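Local coordinates for protein acetyltransferase-like, GNAT family (Bacteroides thetaiotaomicron, PDB 3EY5) that probably acts as an N-acetyltransferase of the GNAT family, passing an acetyl group from acetyl-CoA to an amine, at residues L24-R35 / V76-A84; Y43-N53 / F64-E72. All blocks are in the same frame, centred on the assembly; numbering follows the deposited sequence.

Contacts 1 and 2 both reach the same mixed sheet, their centres about 16 Å apart. Strand 60-69, used by contact 2, is the antiparallel neighbour of strand 74-81, used by contact 1. Along the chain contact 2 is nested within the loop that contact 1 closes: helix 15-28 comes first, then helix 37-46 and the hairpin 50-57/60-69, and finally strand 74-81. The two sites meet directly, with Glu77 OE1 2.8 Å from Trp68 NE1 and His78 O 2.8 Å from Thr66 N, both probable hydrogen bonds. Together they tie the two successive N-terminal helices to three neighbouring strands of the sheet, a core layout consistent with the GNAT fold.

Contact 1: L24-R35 / V76-A84; sequences LLVESFPPEEYR and VEHFATNPA
His78 meets four partners of segment 24-35 with its imidazole. NE2 donates to Glu33 O across 2.8 Å in the carbonyl plane (N-H...O 151°). Over one ring face sits Leu25 CD1, 4.2 Å from the His78 centroid, a CH-pi contact. Tyr34 CB lies obliquely beside His78 CE1 at 3.6 Å. The ring edge turns to Phe29 in a tilted edge-to-face pair, with His78 CD2 above the centre of the phenyl face. Phe29 reaches this place because its CG lies beside the backbone N (chi1 -60°), which also brings CZ to 3.7 Å from Phe79 O. Further along the strand, Ser28 OG lies 3.6 Å from Ala80 CB while donating to Leu24 O, and Leu24 CD1 packs on Pro83 CD at 3.7 Å. At the other end, Arg35 NH2 and Glu77 OE2 form a salt bridge of 2.9 Å, weak as a hydrogen bond; Arg35 NH2 also bonds Val176 O, and Glu77 OE2 Tyr142 OH. Glu77 and His78 together oppose Thr66 in a classic beta bulge beside parallel strand 106-110, consistent with the GNAT fold, whose fourth strand commonly carries one. Helix 24-28 crosses strand 76-81 at 93°; Leu25 also packs on Phe64, Leu37 and Leu40, and Phe79 turns toward helix 90-101.

Contact 2: Y43-N53 / F64-E72; sequences YTDRIGNFHNN and FITYWDFDE
Trp68 receives Phe50 over one face of its indole, with Phe50 CD1 3.3 Å above the plane of the Trp68 ring and offset toward the rim; Tyr43 CE1 and Asn49 ND2 reach its edge in plane. This aromatic cluster sits on an antiparallel beta hairpin: segments 50-53 and 64-69 run at 162°, and reciprocal backbone bonds join His51 with Tyr67 and Asn53 with Ile65. With CG of Phe50 anti to the backbone N (chi1 175°), CD1 is carried over the indole. Phe50 CB, placed there by the non-hydrogen-bonded pairing with Trp68, makes a CH-pi contact 4.0 Å from the centroid of the six-membered Trp68 ring. Tyr43 meets the same ring rim to rim, its CE1 3.4 Å from Trp68 CH2, and Ile47 CG2 touches CZ3. Ile175 and Val176 of helix 161-176 also touch the indole. A leucine in place of Trp68 would probably leave Glu77 OE1 without its indole donor and open a gap between Phe50, Tyr43 and helix 161-176.

On the Trp68 face too, Asn52 ND2 donates almost straight to Thr44 OG1 of helix 37-46, while the buried Asn52 OD1 has no polar partner. The opposite face carries His51, Tyr67 and Asn53. The near-parallel rings (22°) barely overlap: His51 CB lies over the phenol, 3.8 Å from the Tyr67 ring centroid, and Tyr67 OH over the imidazole near its rim. Asn53 ND2 bonds Ile65 O weakly and lies 3.2 Å from Tyr67 CE2. One water bridges Asn53 OD1 and Tyr67 OH, donating to Asn53 OD1 at 2.8 Å and standing 2.6 Å from Tyr67 OH.

Contact 1: L24-R35 / V76-A84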
loop_
_atom_site.group_PDB
_atom_site.type_symbol
_atom_site.label_atom_id
_atom_site.label_comp_id
_atom_site.label_asym_id
_atom_site.label_seq_id
_atom_site.Cartn_x
_atom_site.Cartn_y
_atom_site.Cartn_z
ATOM N N LEU A 24 1.223 6.971 12.701
ATOM C CA LEU A 24 1.091 7.561 11.392
ATOM C C LEU A 24 -0.043 6.913 10.567
ATOM O O LEU A 24 -0.831 7.609 9.902
ATOM C CB LEU A 24 2.438 7.458 10.687
ATOM C CG LEU A 24 2.547 8.007 9.288
ATOM C CD1 LEU A 24 1.975 9.455 9.230
ATOM C CD2 LEU A 24 4.024 7.947 8.840
ATOM N N LEU A 25 -0.119 5.587 10.624
ATOM C CA LEU A 25 -1.241 4.837 10.052
ATOM C C LEU A 25 -2.620 5.316 10.548
ATOM O O LEU A 25 -3.528 5.552 9.754
ATOM C CB LEU A 25 -1.106 3.350 10.392
ATOM C CG LEU A 25 -2.211 2.409 9.892
ATOM C CD1 LEU A 25 -2.225 2.272 8.390
ATOM C CD2 LEU A 25 -2.078 1.036 10.588
ATOM N N VAL A 26 -2.778 5.449 11.859
ATOM C CA VAL A 26 -4.088 5.781 12.401
ATOM C C VAL A 26 -4.448 7.233 12.026
ATOM O O VAL A 26 -5.611 7.597 11.881
ATOM C CB VAL A 26 -4.089 5.536 13.924
ATOM C CG1 VAL A 26 -5.297 6.180 14.617
ATOM C CG2 VAL A 26 -4.032 4.013 14.195
ATOM N N GLU A 27 -3.425 8.048 11.843
ATOM C CA GLU A 27 -3.631 9.447 11.523
ATOM C C GLU A 27 -3.857 9.677 10.044
ATOM O O GLU A 27 -4.437 10.683 9.674
ATOM C CB GLU A 27 -2.487 10.318 12.064
ATOM C CG GLU A 27 -2.586 10.594 13.557
ATOM C CD GLU A 27 -4.029 10.588 14.089
ATOM O OE1 GLU A 27 -4.928 11.262 13.502
ATOM O OE2 GLU A 27 -4.271 9.905 15.123
ATOM N N SER A 28 -3.435 8.723 9.224
ATOM C CA SER A 28 -3.513 8.832 7.786
ATOM C C SER A 28 -4.792 8.235 7.173
ATOM O O SER A 28 -5.213 8.669 6.111
ATOM C CB SER A 28 -2.299 8.165 7.118
ATOM O OG SER A 28 -1.111 8.835 7.438
ATOM N N PHE A 29 -5.389 7.231 7.805
ATOM C CA PHE A 29 -6.487 6.508 7.166
ATOM C C PHE A 29 -7.667 6.459 8.124
ATOM O O PHE A 29 -7.480 6.534 9.352
ATOM C CB PHE A 29 -6.043 5.104 6.728
ATOM C CG PHE A 29 -4.890 5.097 5.728
ATOM C CD1 PHE A 29 -5.119 5.298 4.360
ATOM C CD2 PHE A 29 -3.581 4.898 6.151
ATOM C CE1 PHE A 29 -4.047 5.312 3.432
ATOM C CE2 PHE A 29 -2.506 4.910 5.239
ATOM C CZ PHE A 29 -2.738 5.106 3.884
ATOM N N PRO A 30 -8.901 6.397 7.586
ATOM C CA PRO A 30 -10.006 6.174 8.519
ATOM C C PRO A 30 -9.921 4.750 9.079
ATOM O O PRO A 30 -9.394 3.866 8.402
ATOM C CB PRO A 30 -11.257 6.374 7.649
ATOM C CG PRO A 30 -10.761 7.237 6.520
ATOM C CD PRO A 30 -9.384 6.687 6.231
ATOM N N PRO A 31 -10.383 4.545 10.329
ATOM C CA PRO A 31 -10.315 3.244 11.015
ATOM C C PRO A 31 -10.851 2.074 10.178
ATOM O O PRO A 31 -10.349 0.928 10.315
ATOM C CB PRO A 31 -11.183 3.453 12.282
ATOM C CG PRO A 31 -11.809 4.854 12.148
ATOM C CD PRO A 31 -10.925 5.609 11.210
ATOM N N GLU A 32 -11.837 2.341 9.318
ATOM C CA GLU A 32 -12.425 1.287 8.462
ATOM C C GLU A 32 -11.490 0.909 7.343
ATOM O O GLU A 32 -11.777 -0.029 6.612
ATOM C CB GLU A 32 -13.762 1.712 7.834
ATOM C CG GLU A 32 -14.863 2.153 8.808
ATOM C CD GLU A 32 -14.810 3.658 9.114
ATOM O OE1 GLU A 32 -13.793 4.326 8.768
ATOM O OE2 GLU A 32 -15.792 4.175 9.699
ATOM N N GLU A 33 -10.390 1.648 7.187
ATOM C CA GLU A 33 -9.460 1.406 6.075
ATOM C C GLU A 33 -8.164 0.723 6.424
ATOM O O GLU A 33 -7.227 0.689 5.620
ATOM C CB GLU A 33 -9.160 2.688 5.321
ATOM C CG GLU A 33 -10.295 3.045 4.407
ATOM C CD GLU A 33 -10.036 4.311 3.639
ATOM O OE1 GLU A 33 -9.040 4.378 2.865
ATOM O OE2 GLU A 33 -10.847 5.236 3.826
ATOM N N TYR A 34 -8.092 0.148 7.607
ATOM C CA TYR A 34 -6.961 -0.748 7.881
ATOM C C TYR A 34 -7.435 -1.782 8.837
ATOM O O TYR A 34 -8.460 -1.624 9.458
ATOM C CB TYR A 34 -5.727 0.017 8.420
ATOM C CG TYR A 34 -6.063 0.960 9.548
ATOM C CD1 TYR A 34 -6.069 0.524 10.878
ATOM C CD2 TYR A 34 -6.423 2.287 9.286
ATOM C CE1 TYR A 34 -6.411 1.393 11.921
ATOM C CE2 TYR A 34 -6.770 3.162 10.329
ATOM C CZ TYR A 34 -6.760 2.705 11.624
ATOM O OH TYR A 34 -7.083 3.568 12.630
ATOM N N ARG A 35 -6.697 -2.868 8.973
ATOM C CA ARG A 35 -7.188 -3.910 9.858
ATOM C C ARG A 35 -7.071 -3.494 11.322
ATOM O O ARG A 35 -6.385 -2.536 11.650
ATOM C CB ARG A 35 -6.508 -5.244 9.555
ATOM C CG ARG A 35 -4.996 -5.196 9.547
ATOM C CD ARG A 35 -4.471 -6.554 9.061
ATOM N NE ARG A 35 -4.239 -6.622 7.608
ATOM C CZ ARG A 35 -4.946 -7.366 6.758
ATOM N NH1 ARG A 35 -5.958 -8.097 7.195
ATOM N NH2 ARG A 35 -4.640 -7.375 5.465
ATOM N N VAL A 76 0.983 -3.313 -2.700
ATOM C CA VAL A 76 1.202 -2.298 -1.683
ATOM C C VAL A 76 -0.114 -2.079 -0.906
ATOM O O VAL A 76 -1.144 -1.632 -1.473
ATOM C CB VAL A 76 1.781 -0.967 -2.254
ATOM C CG1 VAL A 76 1.745 0.101 -1.176
ATOM C CG2 VAL A 76 3.246 -1.174 -2.767
ATOM N N GLU A 77 -0.107 -2.434 0.375
ATOM C CA GLU A 77 -1.343 -2.330 1.158
ATOM C C GLU A 77 -1.516 -0.900 1.698
ATOM O O GLU A 77 -2.489 -0.212 1.354
ATOM C CB GLU A 77 -1.396 -3.400 2.264
ATOM C CG GLU A 77 -2.809 -3.814 2.634
ATOM C CD GLU A 77 -2.876 -4.665 3.898
ATOM O OE1 GLU A 77 -1.882 -5.314 4.230
ATOM O OE2 GLU A 77 -3.920 -4.679 4.576
ATOM N N HIS A 78 -0.577 -0.422 2.506
ATOM C CA HIS A 78 -0.620 0.983 2.876
ATOM C C HIS A 78 0.693 1.655 2.673
ATOM O O HIS A 78 1.753 1.052 2.760
ATOM C CB HIS A 78 -1.017 1.165 4.325
ATOM C CG HIS A 78 -2.389 0.685 4.627
ATOM N ND1 HIS A 78 -2.633 -0.510 5.259
ATOM C CD2 HIS A 78 -3.591 1.220 4.353
ATOM C CE1 HIS A 78 -3.933 -0.686 5.381
ATOM N NE2 HIS A 78 -4.540 0.353 4.842
ATOM N N PHE A 79 0.589 2.938 2.402
ATOM C CA PHE A 79 1.727 3.721 2.109
ATOM C C PHE A 79 1.408 5.146 2.571
ATOM O O PHE A 79 0.428 5.727 2.120
ATOM C CB PHE A 79 1.959 3.677 0.599
ATOM C CG PHE A 79 3.003 4.609 0.134
ATOM C CD1 PHE A 79 2.677 5.648 -0.746
ATOM C CD2 PHE A 79 4.312 4.472 0.569
ATOM C CE1 PHE A 79 3.665 6.558 -1.190
ATOM C CE2 PHE A 79 5.321 5.360 0.125
ATOM C CZ PHE A 79 4.996 6.403 -0.754
ATOM N N ALA A 80 2.235 5.692 3.467
ATOM C CA ALA A 80 2.039 7.062 3.930
ATOM C C ALA A 80 3.340 7.693 4.392
ATOM O O ALA A 80 4.203 7.022 4.960
ATOM C CB ALA A 80 0.992 7.106 5.065
ATOM N N THR A 81 3.491 8.979 4.117
ATOM C CA THR A 81 4.600 9.772 4.681
ATOM C C THR A 81 4.056 10.719 5.745
ATOM O O THR A 81 2.855 11.020 5.760
ATOM C CB THR A 81 5.275 10.623 3.597
ATOM O OG1 THR A 81 4.280 11.485 3.010
ATOM C CG2 THR A 81 5.907 9.718 2.502
ATOM N N ASN A 82 4.940 11.197 6.615
ATOM C CA ASN A 82 4.592 12.143 7.660
ATOM C C ASN A 82 4.038 13.487 7.122
ATOM O O ASN A 82 4.714 14.171 6.350
ATOM C CB ASN A 82 5.797 12.382 8.564
ATOM C CG ASN A 82 5.409 12.987 9.907
ATOM O OD1 ASN A 82 4.809 14.062 9.987
ATOM N ND2 ASN A 82 5.748 12.286 10.971
ATOM N N PRO A 83 2.807 13.858 7.539
ATOM C CA PRO A 83 2.137 15.047 6.985
ATOM C C PRO A 83 2.849 16.373 7.315
ATOM O O PRO A 83 2.640 17.364 6.616
ATOM C CB PRO A 83 0.722 14.990 7.590
ATOM C CG PRO A 83 0.827 14.095 8.775
ATOM C CD PRO A 83 1.941 13.120 8.489
ATOM N N ALA A 84 3.697 16.383 8.344
ATOM C CA ALA A 84 4.564 17.539 8.618
ATOM C C ALA A 84 5.517 17.798 7.438
ATOM O O ALA A 84 5.838 18.941 7.112
ATOM C CB ALA A 84 5.359 17.318 9.896
#

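Contact 2: Y43-N53 / F64-E72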
loop_
_atom_site.group_PDB
_atom_site.type_symbol
_atom_site.label_atom_id
_atom_site.label_comp_id
_atom_site.label_asym_id
_atom_site.label_seq_id
_atom_site.Cartn_x
_atom_site.Cartn_y
_atom_site.Cartn_z
ATOM N N TYR A 43 0.087 -9.806 11.879
ATOM C CA TYR A 43 0.523 -9.956 10.486
ATOM C C TYR A 43 2.000 -9.582 10.370
ATOM O O TYR A 43 2.791 -10.281 9.735
ATOM C CB TYR A 43 -0.329 -9.070 9.545
ATOM C CG TYR A 43 -1.671 -9.664 9.110
ATOM C CD1 TYR A 43 -1.925 -9.974 7.768
ATOM C CD2 TYR A 43 -2.685 -9.929 10.038
ATOM C CE1 TYR A 43 -3.164 -10.544 7.375
ATOM C CE2 TYR A 43 -3.924 -10.476 9.651
ATOM C CZ TYR A 43 -4.159 -10.775 8.332
ATOM O OH TYR A 43 -5.370 -11.324 7.964
ATOM N N THR A 44 2.360 -8.467 10.987
ATOM C CA THR A 44 3.736 -7.985 10.955
ATOM C C THR A 44 4.767 -9.081 11.350
ATOM O O THR A 44 5.638 -9.435 10.548
ATOM C CB THR A 44 3.888 -6.697 11.800
ATOM O OG1 THR A 44 3.140 -5.635 11.188
ATOM C CG2 THR A 44 5.350 -6.290 11.919
ATOM N N ASP A 45 4.649 -9.646 12.543
ATOM C CA ASP A 45 5.615 -10.686 12.977
ATOM C C ASP A 45 5.272 -12.115 12.578
ATOM O O ASP A 45 6.148 -12.971 12.497
ATOM C CB ASP A 45 5.795 -10.659 14.481
ATOM C CG ASP A 45 5.626 -9.290 15.066
ATOM O OD1 ASP A 45 6.251 -8.312 14.578
ATOM O OD2 ASP A 45 4.864 -9.208 16.043
ATOM N N ARG A 46 4.001 -12.403 12.353
ATOM C CA ARG A 46 3.620 -13.777 12.059
ATOM C C ARG A 46 3.739 -14.119 10.567
ATOM O O ARG A 46 4.167 -15.215 10.222
ATOM C CB ARG A 46 2.192 -14.074 12.554
ATOM C CG ARG A 46 2.006 -14.234 14.071
ATOM C CD ARG A 46 0.732 -15.063 14.340
ATOM N NE ARG A 46 0.507 -15.458 15.741
ATOM C CZ ARG A 46 0.933 -16.592 16.316
ATOM N NH1 ARG A 46 0.648 -16.837 17.596
ATOM N NH2 ARG A 46 1.652 -17.485 15.630
ATOM N N ILE A 47 3.348 -13.188 9.690
ATOM C CA ILE A 47 3.089 -13.529 8.289
ATOM C C ILE A 47 4.287 -13.185 7.395
ATOM O O ILE A 47 4.612 -12.005 7.178
ATOM C CB ILE A 47 1.745 -12.908 7.770
ATOM C CG1 ILE A 47 0.543 -13.527 8.490
ATOM C CG2 ILE A 47 1.589 -13.054 6.260
ATOM C CD1 ILE A 47 0.747 -14.985 8.939
ATOM N N GLY A 48 4.921 -14.240 6.883
ATOM C CA GLY A 48 6.232 -14.173 6.220
ATOM C C GLY A 48 6.268 -13.448 4.895
ATOM O O GLY A 48 7.259 -12.786 4.580
ATOM N N ASN A 49 5.190 -13.564 4.122
ATOM C CA ASN A 49 5.055 -12.795 2.896
ATOM C C ASN A 49 4.345 -11.419 3.102
ATOM O O ASN A 49 3.994 -10.771 2.138
ATOM C CB ASN A 49 4.318 -13.639 1.863
ATOM C CG ASN A 49 2.853 -13.804 2.205
ATOM O OD1 ASN A 49 2.495 -14.012 3.363
ATOM N ND2 ASN A 49 1.991 -13.688 1.206
ATOM N N PHE A 50 4.149 -10.992 4.353
ATOM C CA PHE A 50 3.677 -9.645 4.658
ATOM C C PHE A 50 4.857 -8.846 5.202
ATOM O O PHE A 50 5.580 -9.300 6.100
ATOM C CB PHE A 50 2.470 -9.644 5.659
ATOM C CG PHE A 50 2.038 -8.243 6.102
ATOM C CD1 PHE A 50 1.386 -7.390 5.212
ATOM C CD2 PHE A 50 2.345 -7.764 7.381
ATOM C CE1 PHE A 50 1.024 -6.073 5.587
ATOM C CE2 PHE A 50 1.994 -6.444 7.769
ATOM C CZ PHE A 50 1.330 -5.608 6.866
ATOM N N HIS A 51 5.055 -7.648 4.682
ATOM C CA HIS A 51 6.230 -6.888 5.056
ATOM C C HIS A 51 5.851 -5.477 5.479
ATOM O O HIS A 51 5.272 -4.705 4.696
ATOM C CB HIS A 51 7.218 -6.815 3.895
ATOM C CG HIS A 51 7.685 -8.151 3.409
ATOM N ND1 HIS A 51 8.788 -8.789 3.933
ATOM C CD2 HIS A 51 7.192 -8.976 2.453
ATOM C CE1 HIS A 51 8.966 -9.947 3.317
ATOM N NE2 HIS A 51 8.005 -10.086 2.421
ATOM N N ASN A 52 6.187 -5.158 6.723
ATOM C CA ASN A 52 5.983 -3.825 7.273
ATOM C C ASN A 52 7.316 -3.073 7.288
ATOM O O ASN A 52 8.290 -3.554 7.866
ATOM C CB ASN A 52 5.413 -3.963 8.696
ATOM C CG ASN A 52 4.696 -2.716 9.169
ATOM O OD1 ASN A 52 4.982 -1.591 8.708
ATOM N ND2 ASN A 52 3.728 -2.906 10.097
ATOM N N ASN A 53 7.375 -1.918 6.629
ATOM C CA ASN A 53 8.633 -1.204 6.488
ATOM C C ASN A 53 8.548 0.251 6.851
ATOM O O ASN A 53 7.585 0.931 6.485
ATOM C CB ASN A 53 9.185 -1.285 5.055
ATOM C CG ASN A 53 9.193 -2.687 4.501
ATOM O OD1 ASN A 53 10.242 -3.337 4.443
ATOM N ND2 ASN A 53 8.014 -3.158 4.039
ATOM N N PHE A 64 6.123 5.029 6.185
ATOM C CA PHE A 64 6.031 3.570 6.281
ATOM C C PHE A 64 5.378 3.091 5.001
ATOM O O PHE A 64 4.721 3.865 4.292
ATOM C CB PHE A 64 5.239 3.084 7.526
ATOM C CG PHE A 64 3.738 3.190 7.368
ATOM C CD1 PHE A 64 3.014 2.147 6.813
ATOM C CD2 PHE A 64 3.076 4.352 7.718
ATOM C CE1 PHE A 64 1.617 2.251 6.629
ATOM C CE2 PHE A 64 1.685 4.473 7.548
ATOM C CZ PHE A 64 0.956 3.412 6.993
ATOM N N ILE A 65 5.571 1.818 4.706
ATOM C CA ILE A 65 4.888 1.190 3.613
ATOM C C ILE A 65 4.767 -0.251 4.002
ATOM O O ILE A 65 5.686 -0.843 4.586
ATOM C CB ILE A 65 5.689 1.338 2.261
ATOM C CG1 ILE A 65 5.043 0.529 1.119
ATOM C CG2 ILE A 65 7.150 0.886 2.423
ATOM C CD1 ILE A 65 5.149 1.231 -0.235
ATOM N N THR A 66 3.626 -0.825 3.694
ATOM C CA THR A 66 3.405 -2.229 3.962
ATOM C C THR A 66 3.088 -2.836 2.613
ATOM O O THR A 66 2.443 -2.190 1.765
ATOM C CB THR A 66 2.169 -2.436 4.925
ATOM O OG1 THR A 66 0.982 -1.894 4.325
ATOM C CG2 THR A 66 2.385 -1.715 6.167
ATOM N N TYR A 67 3.589 -4.037 2.386
ATOM C CA TYR A 67 3.327 -4.709 1.152
ATOM C C TYR A 67 3.349 -6.219 1.333
ATOM O O TYR A 67 3.922 -6.772 2.289
ATOM C CB TYR A 67 4.310 -4.240 0.053
ATOM C CG TYR A 67 5.719 -4.719 0.259
ATOM C CD1 TYR A 67 6.095 -5.994 -0.136
ATOM C CD2 TYR A 67 6.681 -3.903 0.881
ATOM C CE1 TYR A 67 7.375 -6.459 0.062
ATOM C CE2 TYR A 67 8.003 -4.368 1.088
ATOM C CZ TYR A 67 8.321 -5.651 0.685
ATOM O OH TYR A 67 9.579 -6.139 0.858
ATOM N N TRP A 68 2.714 -6.885 0.383
ATOM C CA TRP A 68 2.727 -8.320 0.309
ATOM C C TRP A 68 3.557 -8.766 -0.885
ATOM O O TRP A 68 3.512 -8.181 -1.981
ATOM C CB TRP A 68 1.324 -8.853 0.127
ATOM C CG TRP A 68 0.413 -8.529 1.234
ATOM C CD1 TRP A 68 -0.136 -7.296 1.508
ATOM C CD2 TRP A 68 -0.086 -9.430 2.230
ATOM N NE1 TRP A 68 -0.927 -7.372 2.606
ATOM C CE2 TRP A 68 -0.924 -8.671 3.078
ATOM C CE3 TRP A 68 0.115 -10.803 2.504
ATOM C CZ2 TRP A 68 -1.603 -9.237 4.161
ATOM C CZ3 TRP A 68 -0.552 -11.375 3.600
ATOM C CH2 TRP A 68 -1.400 -10.592 4.412
ATOM N N ASP A 69 4.261 -9.862 -0.646
ATOM C CA ASP A 69 5.066 -10.552 -1.628
ATOM C C ASP A 69 4.227 -11.731 -2.172
ATOM O O ASP A 69 3.885 -12.636 -1.419
ATOM C CB ASP A 69 6.326 -11.012 -0.897
ATOM C CG ASP A 69 7.181 -11.991 -1.707
ATOM O OD1 ASP A 69 7.068 -12.051 -2.972
ATOM O OD2 ASP A 69 7.998 -12.704 -1.055
ATOM N N PHE A 70 3.887 -11.704 -3.464
ATOM C CA PHE A 70 3.120 -12.775 -4.131
ATOM C C PHE A 70 3.889 -13.444 -5.275
ATOM O O PHE A 70 3.294 -13.870 -6.271
ATOM C CB PHE A 70 1.787 -12.263 -4.703
ATOM C CG PHE A 70 0.764 -11.900 -3.670
ATOM C CD1 PHE A 70 0.446 -10.573 -3.429
ATOM C CD2 PHE A 70 0.098 -12.883 -2.941
ATOM C CE1 PHE A 70 -0.522 -10.232 -2.481
ATOM C CE2 PHE A 70 -0.856 -12.541 -1.984
ATOM C CZ PHE A 70 -1.157 -11.207 -1.757
ATOM N N ASP A 71 5.211 -13.537 -5.137
ATOM C CA ASP A 71 6.087 -14.295 -6.063
ATOM C C ASP A 71 6.107 -13.723 -7.472
ATOM O O ASP A 71 7.167 -13.455 -8.000
ATOM C CB ASP A 71 5.766 -15.801 -6.108
ATOM C CG ASP A 71 5.396 -16.366 -4.751
ATOM O OD1 ASP A 71 6.275 -16.405 -3.858
ATOM O OD2 ASP A 71 4.217 -16.774 -4.595
ATOM N N GLU A 72 4.946 -13.552 -8.091
ATOM C CA GLU A 72 4.886 -12.896 -9.391
ATOM C C GLU A 72 4.967 -11.371 -9.289
ATOM O O GLU A 72 5.503 -10.728 -10.188
ATOM C CB GLU A 72 3.602 -13.274 -10.141
ATOM C CG GLU A 72 3.441 -14.761 -10.386
ATOM C CD GLU A 72 2.455 -15.415 -9.434
ATOM O OE1 GLU A 72 1.918 -14.715 -8.542
ATOM O OE2 GLU A 72 2.208 -16.632 -9.595
HETATM O O HOH W 1 10.947 -5.672 3.057
#